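Local atomic coordinates of L-isoleucine-4-hydroxylase (Bacillus thuringiensis, PDB entry 6LNH), a protein that catalyses the iron(II)- and 2-oxoglutarate-dependent hydroxylation of L-isoleucine to (4S)-4-hydroxy-L-isoleucine. Residues P175-H180 against L242-Y247. Sequence-based numbering, arbitrary orientation.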
loop_
_atom_site.group_PDB
_atom_site.type_symbol
_atom_site.label_atom_id
_atom_site.label_comp_id
_atom_site.label_asym_id
_atom_site.label_seq_id
_atom_site.Cartn_x
_atom_site.Cartn_y
_atom_site.Cartn_z
ATOM N N PRO C 175 -27.616 10.859 17.198
ATOM C CA PRO C 175 -26.910 12.153 17.187
ATOM C C PRO C 175 -25.403 12.051 17.376
ATOM O O PRO C 175 -24.680 12.948 16.926
ATOM C CB PRO C 175 -27.573 12.929 18.337
ATOM C CG PRO C 175 -28.303 11.898 19.153
ATOM C CD PRO C 175 -28.693 10.818 18.199
ATOM N N VAL C 176 -24.900 11.006 18.031
ATOM C CA VAL C 176 -23.464 10.808 18.203
ATOM C C VAL C 176 -23.136 9.353 17.902
ATOM O O VAL C 176 -23.726 8.444 18.497
ATOM C CB VAL C 176 -22.985 11.181 19.620
ATOM C CG1 VAL C 176 -21.476 10.996 19.735
ATOM C CG2 VAL C 176 -23.370 12.611 19.970
ATOM N N VAL C 177 -22.192 9.136 16.985
ATOM C CA VAL C 177 -21.788 7.801 16.559
ATOM C C VAL C 177 -20.267 7.717 16.590
ATOM O O VAL C 177 -19.584 8.605 16.068
ATOM C CB VAL C 177 -22.323 7.469 15.152
ATOM C CG1 VAL C 177 -21.646 6.223 14.593
ATOM C CG2 VAL C 177 -23.832 7.290 15.186
ATOM N N PHE C 178 -19.744 6.653 17.195
ATOM C CA PHE C 178 -18.313 6.370 17.212
ATOM C C PHE C 178 -18.022 5.222 16.251
ATOM O O PHE C 178 -18.609 4.141 16.377
ATOM C CB PHE C 178 -17.836 6.012 18.620
ATOM C CG PHE C 178 -17.747 7.186 19.556
ATOM C CD1 PHE C 178 -18.887 7.750 20.101
ATOM C CD2 PHE C 178 -16.514 7.712 19.904
ATOM C CE1 PHE C 178 -18.800 8.829 20.967
ATOM C CE2 PHE C 178 -16.420 8.789 20.767
ATOM C CZ PHE C 178 -17.565 9.348 21.297
ATOM N N LEU C 179 -17.119 5.455 15.300
ATOM C CA LEU C 179 -16.652 4.436 14.365
ATOM C C LEU C 179 -15.241 4.021 14.771
ATOM O O LEU C 179 -14.305 4.822 14.680
ATOM C CB LEU C 179 -16.687 4.971 12.933
ATOM C CG LEU C 179 -16.179 4.078 11.800
ATOM C CD1 LEU C 179 -16.936 2.783 11.788
ATOM C CD2 LEU C 179 -16.321 4.779 10.459
ATOM N N HIS C 180 -15.087 2.776 15.219
ATOM C CA HIS C 180 -13.789 2.222 15.590
ATOM C C HIS C 180 -13.410 1.137 14.590
ATOM O O HIS C 180 -14.116 0.131 14.466
ATOM C CB HIS C 180 -13.812 1.652 17.010
ATOM C CG HIS C 180 -14.360 2.597 18.034
ATOM N ND1 HIS C 180 -13.611 3.616 18.583
ATOM C CD2 HIS C 180 -15.581 2.673 18.612
ATOM C CE1 HIS C 180 -14.349 4.282 19.453
ATOM N NE2 HIS C 180 -15.549 3.730 19.490
ATOM N N LEU C 242 -19.250 0.055 15.889
ATOM C CA LEU C 242 -19.972 1.308 16.054
ATOM C C LEU C 242 -20.524 1.396 17.470
ATOM O O LEU C 242 -21.123 0.436 17.966
ATOM C CB LEU C 242 -21.114 1.433 15.043
ATOM C CG LEU C 242 -20.803 1.544 13.550
ATOM C CD1 LEU C 242 -22.069 1.302 12.741
ATOM C CD2 LEU C 242 -20.222 2.910 13.227
ATOM N N VAL C 243 -20.322 2.542 18.114
ATOM C CA VAL C 243 -20.906 2.833 19.418
ATOM C C VAL C 243 -21.746 4.092 19.253
ATOM O O VAL C 243 -21.203 5.189 19.065
ATOM C CB VAL C 243 -19.843 3.003 20.511
ATOM C CG1 VAL C 243 -20.511 3.166 21.867
ATOM C CG2 VAL C 243 -18.900 1.807 20.526
ATOM N N THR C 244 -23.065 3.937 19.321
ATOM C CA THR C 244 -24.012 5.012 19.066
ATOM C C THR C 244 -24.742 5.414 20.340
ATOM O O THR C 244 -24.968 4.592 21.235
ATOM C CB THR C 244 -25.029 4.601 18.000
ATOM O OG1 THR C 244 -25.955 3.662 18.560
ATOM C CG2 THR C 244 -24.323 3.960 16.813
ATOM N N PHE C 245 -25.096 6.696 20.419
ATOM C CA PHE C 245 -25.837 7.252 21.546
ATOM C C PHE C 245 -27.121 7.890 21.033
ATOM O O PHE C 245 -27.073 8.849 20.253
ATOM C CB PHE C 245 -24.975 8.260 22.309
ATOM C CG PHE C 245 -23.721 7.660 22.883
ATOM C CD1 PHE C 245 -22.637 7.364 22.069
ATOM C CD2 PHE C 245 -23.637 7.363 24.232
ATOM C CE1 PHE C 245 -21.494 6.796 22.589
ATOM C CE2 PHE C 245 -22.493 6.796 24.758
ATOM C CZ PHE C 245 -21.421 6.513 23.935
ATOM N N SER C 246 -28.265 7.356 21.469
ATOM C CA SER C 246 -29.573 7.885 21.103
ATOM C C SER C 246 -30.531 7.749 22.283
ATOM O O SER C 246 -30.229 7.103 23.289
ATOM C CB SER C 246 -30.132 7.192 19.854
ATOM O OG SER C 246 -30.319 5.807 20.077
ATOM N N TYR C 247 -31.694 8.386 22.151
ATOM C CA TYR C 247 -32.690 8.453 23.215
ATOM C C TYR C 247 -33.598 7.231 23.217
ATOM O O TYR C 247 -33.943 6.694 22.160
ATOM C CB TYR C 247 -33.544 9.711 23.069
ATOM C CG TYR C 247 -32.733 10.975 23.096
ATOM C CD1 TYR C 247 -31.842 11.215 24.129
ATOM C CD2 TYR C 247 -32.853 11.927 22.093
ATOM C CE1 TYR C 247 -31.092 12.368 24.168
ATOM C CE2 TYR C 247 -32.105 13.088 22.123
ATOM C CZ TYR C 247 -31.225 13.301 23.163
ATOM O OH TYR C 247 -30.476 14.453 23.203
#
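Val176 to Leu179 pair with Leu242 to Phe245 as antiparallel neighbours in the larger sheet of the cupin-type (double-stranded beta-helix) fold of 2-oxoglutarate dioxygenases. The tightly packed part centres on Phe178, Val243 and Phe245. Phe178 and Val243 form a hydrogen-bonded pair: Phe178 N to Val243 O measures 2.8 Å, whereas the return bond from Val243 N uses a lone pair in the plane of the Phe178 carbonyl. With CG beside its backbone N (chi1 -74°), the Phe178 ring brings its edge to Val243 O, and the two phenylalanine rings meet at their margins, Phe178 CD1 to Phe245 CE1 at 3.7 Å, planes at 65°. Helix 120-134 packs over this face, where Phe132 adds an edge-to-face partner for Phe178; Asp129 of that helix and Thr214 of strand 214-218 hydrogen-bond the two imidazole nitrogens of His180. On the face toward the iron centre, Val177 lies beside Thr244, CG2 to CG2 at 3.7 Å, and the Val177 side chain also touches the iron ligand Asp172. Toward the partly exposed end the chains part, with the CA atoms of Pro175 and Ser246 6.4 Å apart; Ser246 is barely touched, while Pro175 CD still rests 3.3 Å from Phe245 O. At the other end, Leu242 CD2 reaches Leu179 CD1 at 3.6 Å.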